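Sts-2 protein (Mus musculus, PDB 3D4I) acts through its 2H-phosphatase domain, the part in this chain, as an acid-dependent phosphatase and probably interferes with CBL-mediated down-regulation of receptor tyrosine kinases. Local coordinates at residues A[122-134]-A[168-182]. Residues are numbered along the deposited sequence; the frame is centred on the assembly and turned at random.
Sequences EPGIFEWMKWEAS and PAESYDQYVERCAVS
With CG set between its backbone N and carbonyl carbon (chi1 58°) and the chain bent again at chi2, Arg178 turns off helix 172-187 toward the loop that follows strand 119-121 in this histidine phosphatase fold. The loop illustrates how a segment with little regular structure can be fixed through its carbonyls. Arg178 NH1 reaches Gly124 O at 2.9 Å, from above the carbonyl plane, and Phe126 O at 2.7 Å, while NH2 of the same side chain donates to Glu127 O; all three oxygens lie near the guanidinium plane. Glu170 meets the NE side of the same group with both oxygens in a salt bridge, and its OE2 also accepts Met129 N through the anti lone pair at 2.9 Å. A methionine in place of Arg178 would probably leave these three carbonyls and the Glu170 carboxylate without their shared partner. Tyr175 lies over one guanidinium face, and its own ring receives Trp128 CB, 3.8 Å from the centroid. Over the same face of the Trp128 indole as Tyr175 CB, Tyr172 turns an edge toward the ring, planes at 63°, and its hydroxyl bonds Arg219 O. Tyr175 OH bonds Ser208 OG and a water that donates to Phe126 O. At the indole edge, Trp128 NE1 donates to Glu170 O at 3.1 Å.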
ATOM      1  N   GLU A 122      23.671   8.461  -7.479  1.00 20.77           N
ATOM      2  CA  GLU A 122      24.140   8.851  -8.801  1.00 20.83           C
ATOM      3  C   GLU A 122      23.262   9.955  -9.377  1.00 20.06           C
ATOM      4  O   GLU A 122      22.210   9.681  -9.943  1.00 20.31           O
ATOM      5  CB  GLU A 122      24.169   7.640  -9.756  1.00 20.06           C
ATOM      6  CG  GLU A 122      24.670   7.964 -11.201  1.00 21.13           C
ATOM      7  CD  GLU A 122      26.011   8.711 -11.214  1.00 21.89           C
ATOM      8  OE1 GLU A 122      27.004   8.102 -10.803  1.00 21.10           O
ATOM      9  OE2 GLU A 122      26.065   9.900 -11.632  1.00 21.31           O
ATOM     10  N   PRO A 123      23.682  11.217  -9.230  1.00 20.36           N
ATOM     11  CA  PRO A 123      22.952  12.286  -9.924  1.00 20.48           C
ATOM     12  C   PRO A 123      22.835  12.141 -11.433  1.00 20.21           C
ATOM     13  O   PRO A 123      21.951  12.744 -12.020  1.00 20.99           O
ATOM     14  CB  PRO A 123      23.749  13.546  -9.562  1.00 20.13           C
ATOM     15  CG  PRO A 123      24.326  13.210  -8.239  1.00 20.07           C
ATOM     16  CD  PRO A 123      24.747  11.770  -8.374  1.00 20.27           C
ATOM     17  N   GLY A 124      23.702  11.357 -12.066  1.00 19.53           N
ATOM     18  CA  GLY A 124      23.588  11.118 -13.505  1.00 18.78           C
ATOM     19  C   GLY A 124      22.315  10.376 -13.915  1.00 19.29           C
ATOM     20  O   GLY A 124      21.969  10.351 -15.100  1.00 17.62           O
ATOM     21  N   ILE A 125      21.602   9.804 -12.943  1.00 18.70           N
ATOM     22  CA  ILE A 125      20.290   9.188 -13.221  1.00 19.49           C
ATOM     23  C   ILE A 125      19.133   9.961 -12.577  1.00 19.75           C
ATOM     24  O   ILE A 125      18.037   9.430 -12.435  1.00 17.98           O
ATOM     25  CB  ILE A 125      20.233   7.646 -12.849  1.00 19.59           C
ATOM     26  CG1 ILE A 125      20.386   7.422 -11.331  1.00 20.39           C
ATOM     27  CG2 ILE A 125      21.268   6.870 -13.701  1.00 20.95           C
ATOM     28  CD1 ILE A 125      20.389   5.917 -10.848  1.00 19.17           C
ATOM     29  N   PHE A 126      19.390  11.223 -12.197  1.00 19.43           N
ATOM     30  CA  PHE A 126      18.326  12.118 -11.769  1.00 19.14           C
ATOM     31  C   PHE A 126      17.366  12.395 -12.932  1.00 19.30           C
ATOM     32  O   PHE A 126      17.683  12.119 -14.099  1.00 18.79           O
ATOM     33  CB  PHE A 126      18.912  13.422 -11.225  1.00 19.68           C
ATOM     34  CG  PHE A 126      17.885  14.362 -10.646  1.00 18.97           C
ATOM     35  CD1 PHE A 126      17.162  14.016  -9.506  1.00 20.51           C
ATOM     36  CD2 PHE A 126      17.667  15.597 -11.225  1.00 19.80           C
ATOM     37  CE1 PHE A 126      16.216  14.882  -8.970  1.00 20.64           C
ATOM     38  CE2 PHE A 126      16.733  16.478 -10.701  1.00 19.21           C
ATOM     39  CZ  PHE A 126      16.013  16.121  -9.552  1.00 19.95           C
ATOM     40  N   GLU A 127      16.187  12.926 -12.612  1.00 18.73           N
ATOM     41  CA  GLU A 127      15.204  13.323 -13.614  1.00 19.82           C
ATOM     42  C   GLU A 127      15.778  14.344 -14.600  1.00 20.21           C
ATOM     43  O   GLU A 127      16.697  15.092 -14.260  1.00 20.59           O
ATOM     44  CB  GLU A 127      13.970  13.907 -12.877  1.00 20.11           C
ATOM     45  CG  GLU A 127      12.795  14.333 -13.751  1.00 20.57           C
ATOM     46  CD  GLU A 127      12.164  13.161 -14.470  1.00 19.73           C
ATOM     47  OE1 GLU A 127      12.651  12.822 -15.554  1.00 19.81           O
ATOM     48  OE2 GLU A 127      11.181  12.578 -13.943  1.00 22.01           O
ATOM     49  N   TRP A 128      15.262  14.365 -15.826  1.00 20.52           N
ATOM     50  CA  TRP A 128      15.565  15.438 -16.779  1.00 20.63           C
ATOM     51  C   TRP A 128      15.242  16.783 -16.136  1.00 21.13           C
ATOM     52  O   TRP A 128      14.129  16.963 -15.646  1.00 20.08           O
ATOM     53  CB  TRP A 128      14.728  15.245 -18.053  1.00 20.49           C
ATOM     54  CG  TRP A 128      14.976  16.247 -19.197  1.00 19.43           C
ATOM     55  CD1 TRP A 128      16.050  17.066 -19.370  1.00 20.93           C
ATOM     56  CD2 TRP A 128      14.145  16.432 -20.345  1.00 20.74           C
ATOM     57  NE1 TRP A 128      15.921  17.786 -20.540  1.00 19.37           N
ATOM     58  CE2 TRP A 128      14.762  17.406 -21.162  1.00 21.29           C
ATOM     59  CE3 TRP A 128      12.921  15.876 -20.759  1.00 21.20           C
ATOM     60  CZ2 TRP A 128      14.183  17.861 -22.357  1.00 22.13           C
ATOM     61  CZ3 TRP A 128      12.355  16.327 -21.972  1.00 21.48           C
ATOM     62  CH2 TRP A 128      12.986  17.297 -22.744  1.00 20.97           C
ATOM     63  N   MET A 129      16.204  17.721 -16.149  1.00 21.59           N
ATOM     64  CA  MET A 129      16.070  19.008 -15.422  1.00 22.56           C
ATOM     65  C   MET A 129      14.928  19.869 -15.923  1.00 23.20           C
ATOM     66  O   MET A 129      14.402  20.695 -15.187  1.00 23.89           O
ATOM     67  CB  MET A 129      17.387  19.811 -15.463  1.00 23.07           C
ATOM     68  CG  MET A 129      18.557  19.114 -14.761  1.00 23.62           C
ATOM     69  SD  MET A 129      18.328  19.075 -12.968  1.00 26.96           S
ATOM     70  CE  MET A 129      18.546  20.840 -12.619  1.00 28.12           C
ATOM     71  N   LYS A 130      14.569  19.671 -17.187  1.00 24.12           N
ATOM     72  CA  LYS A 130      13.389  20.264 -17.804  1.00 24.35           C
ATOM     73  C   LYS A 130      12.137  20.081 -16.947  1.00 24.11           C
ATOM     74  O   LYS A 130      11.264  20.943 -16.955  1.00 23.86           O
ATOM     75  CB  LYS A 130      13.158  19.595 -19.165  1.00 25.00           C
ATOM     76  CG  LYS A 130      11.924  20.055 -19.953  1.00 26.68           C
ATOM     77  CD  LYS A 130      12.147  21.406 -20.585  1.00 30.10           C
ATOM     78  CE  LYS A 130      13.039  21.313 -21.810  1.00 30.80           C
ATOM     79  NZ  LYS A 130      13.269  22.674 -22.401  1.00 33.65           N
ATOM     80  N   TRP A 131      12.055  18.957 -16.230  1.00 22.97           N
ATOM     81  CA  TRP A 131      10.861  18.620 -15.458  1.00 23.45           C
ATOM     82  C   TRP A 131      11.013  18.827 -13.962  1.00 24.27           C
ATOM     83  O   TRP A 131      10.165  18.380 -13.189  1.00 24.90           O
ATOM     84  CB  TRP A 131      10.417  17.179 -15.754  1.00 22.67           C
ATOM     85  CG  TRP A 131      10.051  17.001 -17.183  1.00 21.77           C
ATOM     86  CD1 TRP A 131       9.558  17.965 -18.036  1.00 20.94           C
ATOM     87  CD2 TRP A 131      10.142  15.797 -17.947  1.00 20.86           C
ATOM     88  NE1 TRP A 131       9.334  17.424 -19.276  1.00 21.12           N
ATOM     89  CE2 TRP A 131       9.683  16.094 -19.247  1.00 21.43           C
ATOM     90  CE3 TRP A 131      10.559  14.485 -17.654  1.00 21.80           C
ATOM     91  CZ2 TRP A 131       9.623  15.131 -20.257  1.00 21.88           C
ATOM     92  CZ3 TRP A 131      10.501  13.522 -18.668  1.00 21.18           C
ATOM     93  CH2 TRP A 131      10.030  13.856 -19.953  1.00 21.49           C
ATOM     94  N   GLU A 132      12.079  19.518 -13.563  1.00 24.74           N
ATOM     95  CA  GLU A 132      12.342  19.821 -12.156  1.00 25.85           C
ATOM     96  C   GLU A 132      12.617  21.313 -11.971  1.00 27.25           C
ATOM     97  O   GLU A 132      12.950  22.013 -12.926  1.00 26.80           O
ATOM     98  CB  GLU A 132      13.516  18.993 -11.630  1.00 25.25           C
ATOM     99  CG  GLU A 132      13.297  17.477 -11.666  1.00 24.99           C
ATOM    100  CD  GLU A 132      12.546  16.940 -10.458  1.00 24.24           C
ATOM    101  OE1 GLU A 132      12.444  17.630  -9.422  1.00 29.05           O
ATOM    102  OE2 GLU A 132      12.042  15.809 -10.541  1.00 23.68           O
ATOM    103  N   ALA A 133      12.443  21.803 -10.745  1.00 29.61           N
ATOM    104  CA  ALA A 133      12.779  23.203 -10.426  1.00 31.88           C
ATOM    105  C   ALA A 133      14.269  23.447 -10.610  1.00 33.56           C
ATOM    106  O   ALA A 133      15.080  22.580 -10.298  1.00 33.52           O
ATOM    107  CB  ALA A 133      12.361  23.548  -8.992  1.00 32.25           C
ATOM    108  N   SER A 134      14.631  24.630 -11.108  1.00 35.45           N
ATOM    109  CA  SER A 134      16.039  24.941 -11.402  1.00 37.48           C
ATOM    110  C   SER A 134      16.943  24.800 -10.188  1.00 38.23           C
ATOM    111  O   SER A 134      18.096  24.385 -10.318  1.00 39.16           O
ATOM    112  CB  SER A 134      16.177  26.342 -11.993  1.00 37.40           C
ATOM    113  OG  SER A 134      15.219  26.527 -13.018  1.00 40.03           O
ATOM    114  N   PRO A 168      20.407  23.171 -15.195  1.00 30.95           N
ATOM    115  CA  PRO A 168      18.972  23.456 -15.262  1.00 31.04           C
ATOM    116  C   PRO A 168      18.426  23.559 -16.695  1.00 30.39           C
ATOM    117  O   PRO A 168      17.250  23.261 -16.928  1.00 30.21           O
ATOM    118  CB  PRO A 168      18.854  24.802 -14.549  1.00 31.26           C
ATOM    119  CG  PRO A 168      20.009  24.814 -13.622  1.00 31.67           C
ATOM    120  CD  PRO A 168      21.120  24.190 -14.411  1.00 31.39           C
ATOM    121  N   ALA A 169      19.273  23.981 -17.634  1.00 29.44           N
ATOM    122  CA  ALA A 169      18.852  24.126 -19.031  1.00 28.02           C
ATOM    123  C   ALA A 169      19.221  22.931 -19.933  1.00 27.29           C
ATOM    124  O   ALA A 169      19.148  23.039 -21.165  1.00 26.47           O
ATOM    125  CB  ALA A 169      19.394  25.446 -19.620  1.00 28.86           C
ATOM    126  N   GLU A 170      19.601  21.788 -19.350  1.00 25.84           N
ATOM    127  CA  GLU A 170      19.979  20.654 -20.195  1.00 24.36           C
ATOM    128  C   GLU A 170      18.855  20.337 -21.174  1.00 23.68           C
ATOM    129  O   GLU A 170      17.683  20.286 -20.803  1.00 23.54           O
ATOM    130  CB  GLU A 170      20.421  19.405 -19.407  1.00 25.21           C
ATOM    131  CG  GLU A 170      19.404  18.892 -18.417  1.00 24.27           C
ATOM    132  CD  GLU A 170      19.662  17.467 -17.922  1.00 23.77           C
ATOM    133  OE1 GLU A 170      20.775  16.906 -18.075  1.00 22.54           O
ATOM    134  OE2 GLU A 170      18.719  16.926 -17.330  1.00 20.24           O
ATOM    135  N   SER A 171      19.230  20.173 -22.435  1.00 23.12           N
ATOM    136  CA  SER A 171      18.297  19.795 -23.483  1.00 23.46           C
ATOM    137  C   SER A 171      18.014  18.310 -23.373  1.00 23.57           C
ATOM    138  O   SER A 171      18.679  17.600 -22.611  1.00 23.36           O
ATOM    139  CB  SER A 171      18.906  20.077 -24.848  1.00 23.78           C
ATOM    140  OG  SER A 171      20.064  19.270 -25.041  1.00 22.70           O
ATOM    141  N   TYR A 172      17.042  17.838 -24.150  1.00 24.03           N
ATOM    142  CA  TYR A 172      16.763  16.406 -24.235  1.00 23.99           C
ATOM    143  C   TYR A 172      18.000  15.635 -24.685  1.00 24.23           C
ATOM    144  O   TYR A 172      18.356  14.627 -24.067  1.00 23.47           O
ATOM    145  CB  TYR A 172      15.561  16.116 -25.143  1.00 23.50           C
ATOM    146  CG  TYR A 172      15.305  14.645 -25.377  1.00 23.17           C
ATOM    147  CD1 TYR A 172      14.795  13.830 -24.362  1.00 23.11           C
ATOM    148  CD2 TYR A 172      15.575  14.063 -26.617  1.00 22.67           C
ATOM    149  CE1 TYR A 172      14.565  12.466 -24.580  1.00 22.67           C
ATOM    150  CE2 TYR A 172      15.354  12.693 -26.837  1.00 23.26           C
ATOM    151  CZ  TYR A 172      14.851  11.913 -25.826  1.00 22.05           C
ATOM    152  OH  TYR A 172      14.625  10.577 -26.060  1.00 22.49           O
ATOM    153  N   ASP A 173      18.652  16.114 -25.746  1.00 24.52           N
ATOM    154  CA  ASP A 173      19.893  15.495 -26.244  1.00 25.26           C
ATOM    155  C   ASP A 173      20.986  15.386 -25.171  1.00 24.51           C
ATOM    156  O   ASP A 173      21.664  14.354 -25.055  1.00 24.85           O
ATOM    157  CB  ASP A 173      20.433  16.211 -27.499  1.00 25.43           C
ATOM    158  CG  ASP A 173      19.560  15.987 -28.737  1.00 28.16           C
ATOM    159  OD1 ASP A 173      18.813  14.982 -28.813  1.00 31.58           O
ATOM    160  OD2 ASP A 173      19.619  16.832 -29.656  1.00 31.53           O
ATOM    161  N   GLN A 174      21.152  16.452 -24.396  1.00 24.14           N
ATOM    162  CA  GLN A 174      22.124  16.467 -23.301  1.00 23.45           C
ATOM    163  C   GLN A 174      21.740  15.513 -22.186  1.00 22.93           C
ATOM    164  O   GLN A 174      22.615  14.785 -21.645  1.00 21.57           O
ATOM    165  CB  GLN A 174      22.287  17.876 -22.757  1.00 23.80           C
ATOM    166  CG  GLN A 174      23.134  18.735 -23.687  1.00 25.21           C
ATOM    167  CD  GLN A 174      23.136  20.191 -23.320  1.00 27.90           C
ATOM    168  OE1 GLN A 174      22.193  20.691 -22.721  1.00 27.66           O
ATOM    169  NE2 GLN A 174      24.206  20.894 -23.697  1.00 29.55           N
ATOM    170  N   TYR A 175      20.441  15.524 -21.846  1.00 22.11           N
ATOM    171  CA  TYR A 175      19.877  14.575 -20.867  1.00 21.65           C
ATOM    172  C   TYR A 175      20.151  13.114 -21.247  1.00 21.73           C
ATOM    173  O   TYR A 175      20.674  12.346 -20.435  1.00 21.84           O
ATOM    174  CB  TYR A 175      18.360  14.803 -20.685  1.00 21.07           C
ATOM    175  CG  TYR A 175      17.680  13.640 -19.985  1.00 20.50           C
ATOM    176  CD1 TYR A 175      17.872  13.420 -18.631  1.00 18.73           C
ATOM    177  CD2 TYR A 175      16.872  12.745 -20.697  1.00 19.32           C
ATOM    178  CE1 TYR A 175      17.272  12.347 -17.988  1.00 20.24           C
ATOM    179  CE2 TYR A 175      16.276  11.660 -20.067  1.00 19.39           C
ATOM    180  CZ  TYR A 175      16.472  11.474 -18.709  1.00 20.00           C
ATOM    181  OH  TYR A 175      15.910  10.398 -18.060  1.00 20.73           O
ATOM    182  N   VAL A 176      19.758  12.714 -22.457  1.00 21.89           N
ATOM    183  CA  VAL A 176      19.948  11.311 -22.873  1.00 22.33           C
ATOM    184  C   VAL A 176      21.435  10.923 -22.906  1.00 22.51           C
ATOM    185  O   VAL A 176      21.804   9.785 -22.575  1.00 22.44           O
ATOM    186  CB  VAL A 176      19.209  10.944 -24.211  1.00 22.57           C
ATOM    187  CG1 VAL A 176      17.694  11.094 -24.030  1.00 21.71           C
ATOM    188  CG2 VAL A 176      19.694  11.780 -25.379  1.00 22.31           C
ATOM    189  N   GLU A 177      22.274  11.888 -23.274  1.00 22.84           N
ATOM    190  CA  GLU A 177      23.725  11.684 -23.298  1.00 23.17           C
ATOM    191  C   GLU A 177      24.281  11.457 -21.901  1.00 22.09           C
ATOM    192  O   GLU A 177      25.016  10.505 -21.713  1.00 22.04           O
ATOM    193  CB  GLU A 177      24.457  12.831 -24.017  1.00 23.32           C
ATOM    194  CG  GLU A 177      25.996  12.648 -24.099  1.00 27.66           C
ATOM    195  CD  GLU A 177      26.443  11.358 -24.789  1.00 31.83           C
ATOM    196  OE1 GLU A 177      25.617  10.656 -25.438  1.00 32.96           O
ATOM    197  OE2 GLU A 177      27.644  11.042 -24.676  1.00 35.68           O
ATOM    198  N   ARG A 178      23.905  12.278 -20.913  1.00 21.49           N
ATOM    199  CA  ARG A 178      24.423  12.035 -19.542  1.00 21.68           C
ATOM    200  C   ARG A 178      23.903  10.751 -18.885  1.00 21.17           C
ATOM    201  O   ARG A 178      24.577  10.169 -18.028  1.00 21.41           O
ATOM    202  CB  ARG A 178      24.292  13.254 -18.609  1.00 21.99           C
ATOM    203  CG  ARG A 178      22.899  13.806 -18.395  1.00 23.47           C
ATOM    204  CD  ARG A 178      22.228  13.243 -17.129  1.00 24.24           C
ATOM    205  NE  ARG A 178      21.145  14.131 -16.693  1.00 23.52           N
ATOM    206  CZ  ARG A 178      20.148  13.787 -15.890  1.00 20.03           C
ATOM    207  NH1 ARG A 178      20.056  12.549 -15.411  1.00 18.07           N
ATOM    208  NH2 ARG A 178      19.233  14.697 -15.577  1.00 17.69           N
ATOM    209  N   CYS A 179      22.716  10.297 -19.293  1.00 21.54           N
ATOM    210  CA  CYS A 179      22.203   9.016 -18.805  1.00 20.86           C
ATOM    211  C   CYS A 179      23.028   7.888 -19.405  1.00 20.83           C
ATOM    212  O   CYS A 179      23.350   6.913 -18.724  1.00 20.94           O
ATOM    213  CB  CYS A 179      20.733   8.850 -19.178  1.00 20.91           C
ATOM    214  SG  CYS A 179      19.659   9.944 -18.228  1.00 20.33           S
ATOM    215  N   ALA A 180      23.349   8.016 -20.690  1.00 20.84           N
ATOM    216  CA  ALA A 180      24.188   7.037 -21.378  1.00 21.04           C
ATOM    217  C   ALA A 180      25.547   6.925 -20.704  1.00 21.19           C
ATOM    218  O   ALA A 180      26.024   5.820 -20.420  1.00 21.66           O
ATOM    219  CB  ALA A 180      24.336   7.395 -22.880  1.00 21.44           C
ATOM    220  N   VAL A 181      26.165   8.070 -20.437  1.00 20.96           N
ATOM    221  CA  VAL A 181      27.502   8.110 -19.847  1.00 21.24           C
ATOM    222  C   VAL A 181      27.506   7.497 -18.445  1.00 20.81           C
ATOM    223  O   VAL A 181      28.420   6.746 -18.087  1.00 19.34           O
ATOM    224  CB  VAL A 181      28.038   9.562 -19.844  1.00 21.48           C
ATOM    225  CG1 VAL A 181      29.263   9.704 -18.964  1.00 21.96           C
ATOM    226  CG2 VAL A 181      28.324  10.006 -21.293  1.00 22.47           C
ATOM    227  N   SER A 182      26.459   7.792 -17.670  1.00 20.62           N
ATOM    228  CA  SER A 182      26.331   7.261 -16.316  1.00 21.12           C
ATOM    229  C   SER A 182      26.146   5.760 -16.325  1.00 20.94           C
ATOM    230  O   SER A 182      26.763   5.067 -15.526  1.00 21.06           O
ATOM    231  CB  SER A 182      25.184   7.955 -15.560  1.00 21.42           C
ATOM    232  OG  SER A 182      25.379   9.360 -15.595  1.00 23.53           O
TER
HETATM  233  O   HOH W   1      16.007   9.939 -15.392  1.00 21.31           O